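Local coordinates for protein alginate lyase A1-II' (PDB 2CWS) that probably depolymerises alginate by beta-elimination, as the catalytic lyase domain of a polysaccharide lyase family 7 enzyme, at residues Gln18-Asn23 with Trp52-Gly57; Gln39-Asp44 with Ser68-Met73; Met91-Lys96 with Ile107-His112; Val125-Gln130 with Tyr162-Arg167. All coordinates share one frame; numbering follows the deposited sequence. Where two conformers were deposited one is given.

Overall arrangement
Contacts 2, 3 and 4 join the two antiparallel sheets of one beta sandwich, in the jelly-roll style of the concanavalin-like lyases; contact 1 packs the loop after strand 15-18 on the end of strand 49-54. Contacts 1 and 2 are interleaved along the chain; contact 3 and then contact 4 follow. Centres of contacts 1 and 2 lie about 11 Å apart, 2 and 3 about 12 Å, and 3 and 4 about 5 Å, while contacts 1 and 4 are about 22 Å apart on opposite sides of the chain's centre. Strands 88-99 and 162-169 are neighbours in one sheet, 106-114 and 120-130 in the other, making contacts 3 and 4 one continuous core. Glu-69 and Gln-110 link contacts 2 and 3 by a probable hydrogen bond.

Contact 1. Residues Gln18-Asn23 with Trp52-Gly57; sequences QLPDAN and WAPTTG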
loop_
_atom_site.group_PDB
_atom_site.type_symbol
_atom_site.label_atom_id
_atom_site.label_comp_id
_atom_site.label_asym_id
_atom_site.label_seq_id
_atom_site.Cartn_x
_atom_site.Cartn_y
_atom_site.Cartn_z
ATOM N N GLN A 18 8.518 2.468 -5.564
ATOM C CA GLN A 18 8.428 3.907 -5.802
ATOM C C GLN A 18 9.105 4.628 -4.648
ATOM O O GLN A 18 8.784 4.343 -3.475
ATOM C CB GLN A 18 6.936 4.292 -5.956
ATOM C CG GLN A 18 6.322 3.614 -7.154
ATOM C CD GLN A 18 4.834 3.753 -7.248
ATOM O OE1 GLN A 18 4.165 3.724 -6.185
ATOM N NE2 GLN A 18 4.312 3.852 -8.451
ATOM N N LEU A 19 10.003 5.546 -4.984
ATOM C CA LEU A 19 10.851 6.220 -3.989
ATOM C C LEU A 19 10.473 7.653 -3.737
ATOM O O LEU A 19 9.855 8.310 -4.574
ATOM C CB LEU A 19 12.318 6.162 -4.488
ATOM C CG LEU A 19 12.888 4.745 -4.574
ATOM C CD1 LEU A 19 14.277 4.846 -5.271
ATOM C CD2 LEU A 19 12.989 4.082 -3.239
ATOM N N PRO A 20 10.958 8.199 -2.622
ATOM C CA PRO A 20 10.691 9.599 -2.271
ATOM C C PRO A 20 11.866 10.519 -2.534
ATOM O O PRO A 20 11.951 11.595 -1.939
ATOM C CB PRO A 20 10.425 9.500 -0.758
ATOM C CG PRO A 20 11.417 8.464 -0.312
ATOM C CD PRO A 20 11.505 7.478 -1.456
ATOM N N ASP A 21 12.766 10.116 -3.420
ATOM C CA ASP A 21 13.795 11.065 -3.880
ATOM C C ASP A 21 13.121 12.154 -4.694
ATOM O O ASP A 21 11.931 12.071 -5.042
ATOM C CB ASP A 21 14.892 10.309 -4.635
ATOM C CG ASP A 21 14.384 9.672 -5.932
ATOM O OD1 ASP A 21 15.119 9.703 -6.951
ATOM O OD2 ASP A 21 13.280 9.141 -5.952
ATOM N N ALA A 22 13.903 13.209 -5.038
ATOM C CA ALA A 22 13.299 14.352 -5.721
ATOM C C ALA A 22 12.578 13.967 -7.004
ATOM O O ALA A 22 11.529 14.557 -7.322
ATOM C CB ALA A 22 14.331 15.439 -6.002
ATOM N N ASN A 23 13.160 13.012 -7.731
ATOM C CA ASN A 23 12.619 12.639 -9.030
ATOM C C ASN A 23 11.676 11.431 -8.925
ATOM O O ASN A 23 11.301 10.898 -9.972
ATOM C CB ASN A 23 13.701 12.508 -10.104
ATOM C CG ASN A 23 14.380 13.856 -10.376
ATOM O OD1 ASN A 23 15.489 14.012 -9.817
ATOM N ND2 ASN A 23 13.815 14.754 -11.176
ATOM N N TRP A 52 11.892 3.866 4.372
ATOM C CA TRP A 52 12.103 5.164 5.011
ATOM C C TRP A 52 11.781 6.270 4.002
ATOM O O TRP A 52 12.204 6.181 2.837
ATOM C CB TRP A 52 13.584 5.291 5.523
ATOM C CG TRP A 52 13.808 6.695 6.039
ATOM C CD1 TRP A 52 13.392 7.147 7.281
ATOM C CD2 TRP A 52 14.410 7.829 5.402
ATOM N NE1 TRP A 52 13.716 8.463 7.433
ATOM C CE2 TRP A 52 14.357 8.916 6.271
ATOM C CE3 TRP A 52 15.041 7.988 4.123
ATOM C CZ2 TRP A 52 14.853 10.185 5.983
ATOM C CZ3 TRP A 52 15.544 9.252 3.827
ATOM C CH2 TRP A 52 15.459 10.326 4.750
ATOM N N ALA A 53 11.044 7.285 4.451
ATOM C CA ALA A 53 10.750 8.408 3.544
ATOM C C ALA A 53 10.656 9.693 4.352
ATOM O O ALA A 53 9.961 9.728 5.378
ATOM C CB ALA A 53 9.437 8.207 2.784
ATOM N N PRO A 54 11.298 10.754 3.906
ATOM C CA PRO A 54 11.213 12.064 4.553
ATOM C C PRO A 54 10.003 12.840 4.072
ATOM O O PRO A 54 9.560 12.723 2.924
ATOM C CB PRO A 54 12.521 12.747 4.089
ATOM C CG PRO A 54 12.703 12.214 2.688
ATOM C CD PRO A 54 12.262 10.767 2.730
ATOM N N THR A 55 9.501 13.734 4.935
ATOM C CA THR A 55 8.304 14.521 4.591
ATOM C C THR A 55 8.564 15.501 3.453
ATOM O O THR A 55 7.582 15.900 2.799
ATOM C CB THR A 55 7.723 15.288 5.800
ATOM O OG1 THR A 55 8.704 16.226 6.268
ATOM C CG2 THR A 55 7.365 14.296 6.917
ATOM N N THR A 56 9.825 15.826 3.210
ATOM C CA THR A 56 10.178 16.734 2.100
ATOM C C THR A 56 10.499 15.979 0.819
ATOM O O THR A 56 11.000 16.611 -0.136
ATOM C CB THR A 56 11.386 17.597 2.539
ATOM O OG1 THR A 56 12.381 16.628 2.984
ATOM C CG2 THR A 56 11.032 18.518 3.664
ATOM N N GLY A 57 10.218 14.706 0.751
ATOM C CA GLY A 57 10.535 13.917 -0.432
ATOM C C GLY A 57 9.698 14.343 -1.657
ATOM O O GLY A 57 8.707 15.042 -1.604
#
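A small apolar contact between a loop and the end of a strand brings Pro-20 against Ala-53, Pro-54 and Gly-57 at one end of the beta sandwich, burying 177 Å² in all. The Pro-20 ring does most of the work. Its CG meets Ala-53 CB at 3.7 Å and Pro-54 CD at 3.9 Å, and the two proline rings cross at about a right angle. Proline suits both places, because its compact, rigid ring offers carbon surface without a flexible chain, while the small methyl of Ala-53 lets the backbones come near. Beyond Pro-54 the chain reverses in a type I beta turn, closed by the bond from Gly-57 N to Pro-54 O (3.0 Å). This brings Gly-57 back beside the loop, where its CA lies only 3.1 Å from Pro-20 O; lacking a side chain, the glycine leaves room for that carbonyl. Trp-52 lays one face of its indole over Pro-54 N, offset toward the rim. Around the contact, the Tyr-40 ring, from the loop before strand 41-43, and Ser-68 of strand 67-72 also touch Pro-20, Val-206 of strand 204-206 lies against Ala-53, and strand 49-54 runs between strands 41-43 and 215-228.

Contact 2. Residues Gln39-Asp44 with Ser68-Met73; sequences QYFYTD and SELREM. With SO4 (sulfate ion), chain C.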
loop_
_atom_site.group_PDB
_atom_site.type_symbol
_atom_site.label_atom_id
_atom_site.label_comp_id
_atom_site.label_asym_id
_atom_site.label_seq_id
_atom_site.Cartn_x
_atom_site.Cartn_y
_atom_site.Cartn_z
ATOM N N GLN A 39 18.975 4.257 1.314
ATOM C CA GLN A 39 18.449 4.879 2.530
ATOM C C GLN A 39 16.931 4.760 2.616
ATOM O O GLN A 39 16.383 4.889 3.703
ATOM C CB GLN A 39 18.867 6.375 2.621
ATOM C CG GLN A 39 18.227 7.212 1.526
ATOM C CD GLN A 39 18.784 8.618 1.490
ATOM O OE1 GLN A 39 18.938 9.249 2.521
ATOM N NE2 GLN A 39 19.059 9.158 0.289
ATOM N N TYR A 40 16.273 4.538 1.475
ATOM C CA TYR A 40 14.818 4.490 1.448
ATOM C C TYR A 40 14.225 3.080 1.634
ATOM O O TYR A 40 13.039 2.942 1.832
ATOM C CB TYR A 40 14.319 4.988 0.095
ATOM C CG TYR A 40 14.839 6.381 -0.226
ATOM C CD1 TYR A 40 14.520 7.480 0.529
ATOM C CD2 TYR A 40 15.649 6.560 -1.391
ATOM C CE1 TYR A 40 15.001 8.768 0.218
ATOM C CE2 TYR A 40 16.099 7.831 -1.700
ATOM C CZ TYR A 40 15.759 8.920 -0.899
ATOM O OH TYR A 40 16.239 10.171 -1.252
ATOM N N PHE A 41 15.076 2.069 1.492
ATOM C CA PHE A 41 14.592 0.703 1.338
ATOM C C PHE A 41 15.742 -0.253 1.672
ATOM O O PHE A 41 16.716 -0.300 0.899
ATOM C CB PHE A 41 14.136 0.525 -0.095
ATOM C CG PHE A 41 13.611 -0.854 -0.419
ATOM C CD1 PHE A 41 12.291 -1.179 -0.120
ATOM C CD2 PHE A 41 14.428 -1.802 -1.055
ATOM C CE1 PHE A 41 11.772 -2.422 -0.463
ATOM C CE2 PHE A 41 13.899 -3.047 -1.411
ATOM C CZ PHE A 41 12.569 -3.358 -1.129
ATOM N N TYR A 42 15.618 -0.970 2.782
ATOM C CA TYR A 42 16.768 -1.763 3.206
ATOM C C TYR A 42 16.277 -2.859 4.152
ATOM O O TYR A 42 15.172 -2.826 4.651
ATOM C CB TYR A 42 17.805 -0.882 3.903
ATOM C CG TYR A 42 17.309 -0.140 5.129
ATOM C CD1 TYR A 42 17.389 -0.698 6.382
ATOM C CD2 TYR A 42 16.793 1.137 5.009
ATOM C CE1 TYR A 42 16.946 -0.058 7.521
ATOM C CE2 TYR A 42 16.370 1.847 6.151
ATOM C CZ TYR A 42 16.439 1.234 7.403
ATOM O OH TYR A 42 16.088 1.900 8.543
ATOM N N THR A 43 17.185 -3.820 4.389
ATOM C CA THR A 43 16.898 -4.867 5.385
ATOM C C THR A 43 17.482 -4.417 6.707
ATOM O O THR A 43 18.681 -4.123 6.783
ATOM C CB THR A 43 17.549 -6.178 4.943
ATOM O OG1 THR A 43 16.918 -6.601 3.735
ATOM C CG2 THR A 43 17.405 -7.219 6.052
ATOM N N ASP A 44 16.632 -4.340 7.750
ATOM C CA ASP A 44 17.148 -3.993 9.075
ATOM C C ASP A 44 17.730 -5.220 9.743
ATOM O O ASP A 44 17.665 -6.341 9.237
ATOM C CB ASP A 44 16.050 -3.292 9.886
ATOM C CG ASP A 44 16.578 -2.356 10.932
ATOM O OD1 ASP A 44 17.798 -2.264 11.142
ATOM O OD2 ASP A 44 15.732 -1.656 11.534
ATOM N N SER A 68 7.824 5.708 0.107
ATOM C CA SER A 68 8.703 4.577 -0.275
ATOM C C SER A 68 7.740 3.385 -0.238
ATOM O O SER A 68 7.360 2.971 0.855
ATOM C CB SER A 68 9.853 4.429 0.712
ATOM O OG SER A 68 10.626 3.309 0.320
ATOM N N GLU A 69 7.278 2.934 -1.413
ATOM C CA GLU A 69 6.083 2.099 -1.442
ATOM C C GLU A 69 6.199 1.112 -2.622
ATOM O O GLU A 69 6.580 1.526 -3.720
ATOM C CB GLU A 69 4.822 2.952 -1.528
ATOM C CG GLU A 69 3.503 2.207 -1.305
ATOM C CD GLU A 69 2.286 3.096 -1.454
ATOM O OE1 GLU A 69 2.280 3.995 -2.327
ATOM O OE2 GLU A 69 1.301 2.879 -0.697
ATOM N N LEU A 70 5.831 -0.153 -2.366
ATOM C CA LEU A 70 5.750 -1.130 -3.427
ATOM C C LEU A 70 4.416 -1.033 -4.142
ATOM O O LEU A 70 3.381 -0.747 -3.536
ATOM C CB LEU A 70 5.887 -2.564 -2.842
ATOM C CG LEU A 70 7.183 -2.870 -2.163
ATOM C CD1 LEU A 70 7.131 -4.222 -1.478
ATOM C CD2 LEU A 70 8.396 -2.819 -3.156
ATOM N N ARG A 71 4.447 -1.300 -5.437
ATOM C CA ARG A 71 3.305 -1.234 -6.357
ATOM C C ARG A 71 3.236 -2.564 -7.074
ATOM O O ARG A 71 4.216 -2.976 -7.748
ATOM C CB ARG A 71 3.594 -0.040 -7.317
ATOM C CG ARG A 71 2.487 0.360 -8.298
ATOM C CD ARG A 71 2.154 -0.647 -9.425
ATOM N NE ARG A 71 1.465 0.087 -10.480
ATOM C CZ ARG A 71 0.646 -0.460 -11.363
ATOM N NH1 ARG A 71 0.403 -1.775 -11.366
ATOM N NH2 ARG A 71 0.046 0.349 -12.257
ATOM N N GLU A 72 2.120 -3.273 -6.941
ATOM C CA GLU A 72 1.993 -4.621 -7.487
ATOM C C GLU A 72 2.043 -4.597 -8.998
ATOM O O GLU A 72 1.356 -3.782 -9.642
ATOM C CB GLU A 72 0.657 -5.231 -7.045
ATOM C CG GLU A 72 0.431 -6.631 -7.620
ATOM C CD GLU A 72 -0.998 -7.102 -7.431
ATOM O OE1 GLU A 72 -1.887 -6.315 -7.090
ATOM O OE2 GLU A 72 -1.196 -8.346 -7.688
ATOM N N MET A 73 2.791 -5.528 -9.587
ATOM C CA MET A 73 2.981 -5.674 -11.018
ATOM C C MET A 73 2.632 -7.100 -11.416
ATOM O O MET A 73 3.510 -7.959 -11.410
ATOM C CB MET A 73 4.431 -5.352 -11.424
ATOM C CG MET A 73 4.821 -3.932 -11.074
ATOM S SD MET A 73 4.191 -2.654 -12.165
ATOM C CE MET A 73 5.228 -2.962 -13.626
HETATM S S SO4 C . 1.983 3.429 -12.259
HETATM O O1 SO4 C . 2.277 2.787 -10.850
HETATM O O2 SO4 C . 2.975 2.968 -13.164
HETATM O O3 SO4 C . 0.699 3.142 -12.688
HETATM O O4 SO4 C . 2.102 4.853 -11.901
#
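Ser-68 reaches across to the backbone of Tyr-40, its OG donating a hydrogen bond of 2.9 Å to Tyr-40 O. The hydroxyl can do this because it stands opposite the backbone N of its own residue (chi1 178°), and it approaches from above the carbonyl plane, 40° out of it. Tyr-40 O also receives a probable bond from Trp-52 N at 2.9 Å, so two donors grip this oxygen. A short polar side chain suits a buried place next to a carbonyl, since it adds a bond while filling little space. CG of Tyr-40 stands anti to its carbonyl carbon (chi1 -56°), which leads the ring away from Ser-68 toward Pro-20 and Leu-19. Phe-41, the first residue of strand 41-43, extends its ring inward, and CE1 meets Leu-70 CD2 at 4.3 Å, a loose apolar touch between two large side chains.

Farther on, Arg-71 is bent at its second torsion, and the guanidinium uses two edges. NE binds O1 of a sulfate at 2.8 Å and NH2 binds O3 at 2.9 Å, while NH1 bonds its own strand at Glu-72 O (2.8 Å) in the guanidinium plane, fixing the group's rotation. Lys-16 also binds this sulfate, which probably comes from the crystallisation liquor. Strand 41-43 is the edge of the seven-stranded sheet, beside strand 49-54; strand 67-72 pairs with 15-18 in the facing sheet, and Phe-41 lies between the two sheets, touching Leu-17, Met-49 and, from helix 6-9, Pro-6.

Contact 3. Residues Met91-Lys96 with Ile107-His112; sequences MKLSGK and IVAQIH. With SO4 (sulfate ion), chain B.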
loop_
_atom_site.group_PDB
_atom_site.type_symbol
_atom_site.label_atom_id
_atom_site.label_comp_id
_atom_site.label_asym_id
_atom_site.label_seq_id
_atom_site.Cartn_x
_atom_site.Cartn_y
_atom_site.Cartn_z
ATOM N N MET A 91 -4.131 -9.743 -0.485
ATOM C CA MET A 91 -2.785 -9.435 0.020
ATOM C C MET A 91 -2.749 -9.713 1.503
ATOM O O MET A 91 -3.656 -9.302 2.242
ATOM C CB MET A 91 -2.484 -7.958 -0.279
ATOM C CG MET A 91 -1.142 -7.548 0.356
ATOM S SD MET A 91 -0.568 -5.918 -0.201
ATOM C CE MET A 91 -1.888 -4.891 0.536
ATOM N N LYS A 92 -1.711 -10.384 1.928
ATOM C CA LYS A 92 -1.439 -10.610 3.335
ATOM C C LYS A 92 -0.069 -10.038 3.657
ATOM O O LYS A 92 0.862 -10.159 2.868
ATOM C CB LYS A 92 -1.412 -12.099 3.724
ATOM C CG LYS A 92 -2.718 -12.785 3.416
ATOM C CD LYS A 92 -2.566 -14.256 3.846
ATOM C CE LYS A 92 -1.943 -14.252 5.236
ATOM N NZ LYS A 92 -1.758 -15.596 5.818
ATOM N N LEU A 93 0.051 -9.397 4.814
ATOM C CA LEU A 93 1.368 -8.924 5.220
ATOM C C LEU A 93 1.430 -8.959 6.734
ATOM O O LEU A 93 0.415 -8.928 7.452
ATOM C CB LEU A 93 1.687 -7.531 4.634
ATOM C CG LEU A 93 0.729 -6.377 5.019
ATOM C CD1 LEU A 93 1.045 -5.749 6.382
ATOM C CD2 LEU A 93 0.885 -5.282 3.959
ATOM N N SER A 94 2.659 -8.935 7.237
ATOM C CA SER A 94 2.898 -8.696 8.653
ATOM C C SER A 94 3.951 -7.599 8.745
ATOM O O SER A 94 4.890 -7.600 7.937
ATOM C CB SER A 94 3.272 -9.927 9.483
ATOM O OG SER A 94 4.541 -10.365 9.085
ATOM N N GLY A 95 3.770 -6.677 9.646
ATOM C CA GLY A 95 4.675 -5.529 9.676
ATOM C C GLY A 95 4.473 -4.692 10.889
ATOM O O GLY A 95 3.724 -5.054 11.824
ATOM N N LYS A 96 5.118 -3.540 10.919
ATOM C CA LYS A 96 4.974 -2.586 11.998
ATOM C C LYS A 96 5.375 -1.201 11.481
ATOM O O LYS A 96 6.098 -1.089 10.505
ATOM C CB LYS A 96 5.828 -2.888 13.252
ATOM C CG LYS A 96 7.333 -2.990 12.958
ATOM C CD LYS A 96 8.194 -2.959 14.205
ATOM C CE LYS A 96 7.979 -4.238 14.962
ATOM N NZ LYS A 96 8.667 -4.165 16.316
ATOM N N ILE A 107 0.277 5.836 5.517
ATOM C CA ILE A 107 -0.487 4.755 4.881
ATOM C C ILE A 107 0.495 3.624 4.628
ATOM O O ILE A 107 1.559 3.830 4.021
ATOM C CB ILE A 107 -1.205 5.255 3.611
ATOM C CG1 ILE A 107 -2.373 6.137 4.004
ATOM C CG2 ILE A 107 -1.627 4.079 2.715
ATOM C CD1 ILE A 107 -3.013 6.893 2.849
ATOM N N VAL A 108 0.126 2.404 5.058
ATOM C CA VAL A 108 1.029 1.252 5.006
ATOM C C VAL A 108 0.593 0.200 4.007
ATOM O O VAL A 108 1.379 -0.722 3.738
ATOM C CB VAL A 108 1.262 0.622 6.407
ATOM C CG1 VAL A 108 1.980 1.604 7.319
ATOM C CG2 VAL A 108 -0.066 0.151 6.995
ATOM N N ALA A 109 -0.591 0.306 3.428
ATOM C CA ALA A 109 -1.025 -0.599 2.387
ATOM C C ALA A 109 -2.188 0.027 1.654
ATOM O O ALA A 109 -2.898 0.890 2.204
ATOM C CB ALA A 109 -1.444 -1.960 2.968
ATOM N N GLN A 110 -2.385 -0.401 0.414
ATOM C CA GLN A 110 -3.524 0.097 -0.383
ATOM C C GLN A 110 -4.021 -0.990 -1.316
ATOM O O GLN A 110 -3.296 -1.910 -1.709
ATOM C CB GLN A 110 -3.170 1.318 -1.288
ATOM C CG GLN A 110 -2.402 2.407 -0.572
ATOM C CD GLN A 110 -2.344 3.654 -1.414
ATOM O OE1 GLN A 110 -3.395 4.135 -1.885
ATOM N NE2 GLN A 110 -1.148 4.195 -1.588
ATOM N N ILE A 111 -5.275 -0.794 -1.751
ATOM C CA ILE A 111 -5.716 -1.238 -3.072
ATOM C C ILE A 111 -5.943 0.057 -3.850
ATOM O O ILE A 111 -6.745 0.880 -3.392
ATOM C CB ILE A 111 -7.002 -2.089 -3.066
ATOM C CG1 ILE A 111 -6.800 -3.386 -2.305
ATOM C CG2 ILE A 111 -7.423 -2.339 -4.516
ATOM C CD1 ILE A 111 -8.094 -4.181 -2.222
ATOM N N HIS A 112 -5.294 0.195 -5.005
ATOM C CA HIS A 112 -5.463 1.397 -5.778
ATOM C C HIS A 112 -6.203 1.091 -7.078
ATOM O O HIS A 112 -5.898 0.069 -7.752
ATOM C CB HIS A 112 -4.056 1.958 -6.095
ATOM C CG HIS A 112 -4.092 3.429 -6.308
ATOM N ND1 HIS A 112 -4.661 4.058 -7.396
ATOM C CD2 HIS A 112 -3.631 4.407 -5.509
ATOM C CE1 HIS A 112 -4.520 5.371 -7.265
ATOM N NE2 HIS A 112 -3.883 5.636 -6.115
HETATM S S SO4 B . -2.144 8.062 -4.220
HETATM O O1 SO4 B . -1.478 6.672 -3.877
HETATM O O2 SO4 B . -3.184 7.936 -5.218
HETATM O O3 SO4 B . -2.741 8.615 -3.062
HETATM O O4 SO4 B . -1.122 8.964 -4.740
#
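Met-91 and Leu-93 converge on Ala-109, from strands whose axes come no nearer than 9.6 Å and run nearly antiparallel (156°). Along the second segment, Val-108 comes first. Its backbone departs from extended geometry, and Ala-127 bonds to both Val-108 and Ala-109, consistent with a classic beta bulge; accordingly the CB atoms of both residues point toward the other sheet. Ala-109 is the meeting place: its methyl lies 3.8 Å from Met-91 CE and 4.2 Å from Leu-93 CD2. A small residue fits here because two long side chains fill the gap from the other side, the bend at the last torsion of Met-91 (chi3 66°) swinging its methyl over. The side chain of Gln-110 leaves on the other face, where NE2 bonds chiefly to Glu-69 and only weakly to sulfate O1. His-112, also on the face turned away from the core, gives a nearly straight bond from NE2 to sulfate O2 (2.6 Å). Arg-67 and Tyr-205 also bond this sulfate, which probably comes from the crystallisation liquor. Gln-110 to His-112 spell the QIH motif, which here probably lines the active-site cleft on the concave sheet of the sandwich, as in other family 7 lyases.

Contact 4. Residues Val125-Gln130 with Tyr162-Arg167; sequences VKAVFQ and YNMEIR
Tyr-162 OH, the polar end among the side chains that meet here, hydrogen-bonds with Thr-97 OG1, which probably helps to fix the ring against Phe-129. Tyr-162 CE1 lies 3.9 Å from Phe-129 CD2 and 4.0 Å from its CE2, and the two side chains cross obliquely. The Phe-129 ring is carried across the interface with CG opposite the backbone N (chi1 178°), whereas CG of Tyr-162 sits between its N and its carbonyl carbon. Two residues on from Tyr-162, and two back from Phe-129, Met-164 meets Ala-127: a bend at its last torsion brings CE to 3.8 Å and SD to 4.0 Å from Ala-127 CB, the flexible thioether spanning the distance that the short alanine leaves. At the far end the branched Val-125 and Ile-166 slide past each other in opposite directions, with Val-125 CG1 4.2 Å from both CD1 and CG2 of Ile-166. The strands are nearly antiparallel (167°), their axes 9.9 Å apart, and each contributes every second residue. No hydrogen bond crosses between them; backbone polar groups pair within their sheets, as Met-164 N probably does with Leu-93 O. Cohesion here therefore rests on van der Waals contact and on withdrawing aliphatic and aromatic carbon from water.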
loop_
_atom_site.group_PDB
_atom_site.type_symbol
_atom_site.label_atom_id
_atom_site.label_comp_id
_atom_site.label_asym_id
_atom_site.label_seq_id
_atom_site.Cartn_x
_atom_site.Cartn_y
_atom_site.Cartn_z
ATOM N N VAL A 125 -8.819 1.132 -1.232
ATOM C CA VAL A 125 -8.580 0.856 0.193
ATOM C C VAL A 125 -7.287 1.539 0.587
ATOM O O VAL A 125 -6.280 1.373 -0.110
ATOM C CB VAL A 125 -8.500 -0.646 0.497
ATOM C CG1 VAL A 125 -8.217 -0.864 1.991
ATOM C CG2 VAL A 125 -9.777 -1.367 0.026
ATOM N N LYS A 126 -7.297 2.233 1.704
ATOM C CA LYS A 126 -6.106 2.823 2.299
ATOM C C LYS A 126 -5.983 2.395 3.737
ATOM O O LYS A 126 -6.908 2.629 4.537
ATOM C CB LYS A 126 -6.158 4.368 2.254
ATOM C CG LYS A 126 -6.353 4.893 0.820
ATOM C CD LYS A 126 -6.843 6.363 0.798
ATOM C CE LYS A 126 -8.350 6.398 1.190
ATOM N NZ LYS A 126 -8.829 7.819 1.141
ATOM N N ALA A 127 -4.872 1.745 4.095
ATOM C CA ALA A 127 -4.635 1.301 5.474
ATOM C C ALA A 127 -3.869 2.403 6.172
ATOM O O ALA A 127 -2.658 2.552 5.973
ATOM C CB ALA A 127 -3.912 -0.040 5.459
ATOM N N VAL A 128 -4.591 3.209 6.958
ATOM C CA VAL A 128 -4.046 4.410 7.587
ATOM C C VAL A 128 -3.628 4.126 9.011
ATOM O O VAL A 128 -4.479 3.828 9.868
ATOM C CB VAL A 128 -5.099 5.529 7.576
ATOM C CG1 VAL A 128 -4.508 6.796 8.198
ATOM C CG2 VAL A 128 -5.620 5.796 6.154
ATOM N N PHE A 129 -2.315 4.192 9.261
ATOM C CA PHE A 129 -1.752 3.918 10.577
ATOM C C PHE A 129 -1.593 5.208 11.348
ATOM O O PHE A 129 -0.987 6.169 10.878
ATOM C CB PHE A 129 -0.386 3.212 10.427
ATOM C CG PHE A 129 0.249 2.958 11.789
ATOM C CD1 PHE A 129 1.019 3.892 12.456
ATOM C CD2 PHE A 129 0.031 1.734 12.394
ATOM C CE1 PHE A 129 1.484 3.652 13.710
ATOM C CE2 PHE A 129 0.517 1.485 13.663
ATOM C CZ PHE A 129 1.244 2.480 14.345
ATOM N N GLN A 130 -2.069 5.146 12.615
ATOM C CA GLN A 130 -1.734 6.111 13.686
ATOM C C GLN A 130 -1.317 5.311 14.907
ATOM O O GLN A 130 -1.647 4.126 15.040
ATOM C CB GLN A 130 -2.850 7.077 13.987
ATOM C CG GLN A 130 -3.204 7.704 12.616
ATOM C CD GLN A 130 -3.970 8.948 12.854
ATOM O OE1 GLN A 130 -5.215 8.870 12.996
ATOM N NE2 GLN A 130 -3.313 10.101 12.900
ATOM N N TYR A 162 1.544 -5.964 13.339
ATOM C CA TYR A 162 0.187 -6.247 12.838
ATOM C C TYR A 162 0.265 -7.285 11.721
ATOM O O TYR A 162 1.196 -7.308 10.915
ATOM C CB TYR A 162 -0.532 -4.993 12.338
ATOM C CG TYR A 162 0.329 -3.950 11.620
ATOM C CD1 TYR A 162 0.717 -2.807 12.276
ATOM C CD2 TYR A 162 0.710 -4.113 10.294
ATOM C CE1 TYR A 162 1.487 -1.824 11.645
ATOM C CE2 TYR A 162 1.494 -3.174 9.639
ATOM C CZ TYR A 162 1.875 -2.025 10.324
ATOM O OH TYR A 162 2.671 -1.040 9.753
ATOM N N ASN A 163 -0.760 -8.117 11.705
ATOM C CA ASN A 163 -1.037 -9.045 10.630
ATOM C C ASN A 163 -2.232 -8.601 9.805
ATOM O O ASN A 163 -3.370 -8.721 10.260
ATOM C CB ASN A 163 -1.366 -10.428 11.173
ATOM C CG ASN A 163 -0.153 -11.049 11.824
ATOM O OD1 ASN A 163 0.850 -11.253 11.163
ATOM N ND2 ASN A 163 -0.206 -11.324 13.126
ATOM N N MET A 164 -1.991 -8.085 8.635
ATOM C CA MET A 164 -3.001 -7.421 7.832
ATOM C C MET A 164 -3.415 -8.311 6.670
ATOM O O MET A 164 -2.582 -9.035 6.123
ATOM C CB MET A 164 -2.408 -6.115 7.292
ATOM C CG MET A 164 -3.379 -5.308 6.465
ATOM S SD MET A 164 -2.599 -3.840 5.752
ATOM C CE MET A 164 -2.206 -2.919 7.249
ATOM N N GLU A 165 -4.700 -8.219 6.299
ATOM C CA GLU A 165 -5.127 -8.861 5.056
ATOM C C GLU A 165 -6.105 -7.899 4.402
ATOM O O GLU A 165 -6.926 -7.278 5.059
ATOM C CB GLU A 165 -5.783 -10.206 5.358
ATOM C CG GLU A 165 -6.226 -10.963 4.107
ATOM C CD GLU A 165 -6.713 -12.344 4.473
ATOM O OE1 GLU A 165 -7.637 -12.823 3.810
ATOM O OE2 GLU A 165 -6.190 -12.948 5.460
ATOM N N ILE A 166 -5.984 -7.808 3.083
ATOM C CA ILE A 166 -6.938 -7.010 2.301
ATOM C C ILE A 166 -7.373 -7.886 1.129
ATOM O O ILE A 166 -6.502 -8.337 0.370
ATOM C CB ILE A 166 -6.388 -5.677 1.780
ATOM C CG1 ILE A 166 -5.704 -4.905 2.911
ATOM C CG2 ILE A 166 -7.498 -4.894 1.136
ATOM C CD1 ILE A 166 -5.080 -3.577 2.419
ATOM N N ARG A 167 -8.659 -8.164 1.038
ATOM C CA ARG A 167 -9.195 -9.078 0.002
ATOM C C ARG A 167 -10.316 -8.416 -0.727
ATOM O O ARG A 167 -11.195 -7.826 -0.104
ATOM C CB ARG A 167 -9.695 -10.391 0.681
ATOM C CG ARG A 167 -10.446 -11.299 -0.280
ATOM C CD ARG A 167 -10.709 -12.653 0.383
ATOM N NE ARG A 167 -11.592 -12.644 1.560
ATOM C CZ ARG A 167 -12.890 -12.929 1.543
ATOM N NH1 ARG A 167 -13.553 -13.181 0.407
ATOM N NH2 ARG A 167 -13.564 -12.937 2.688
#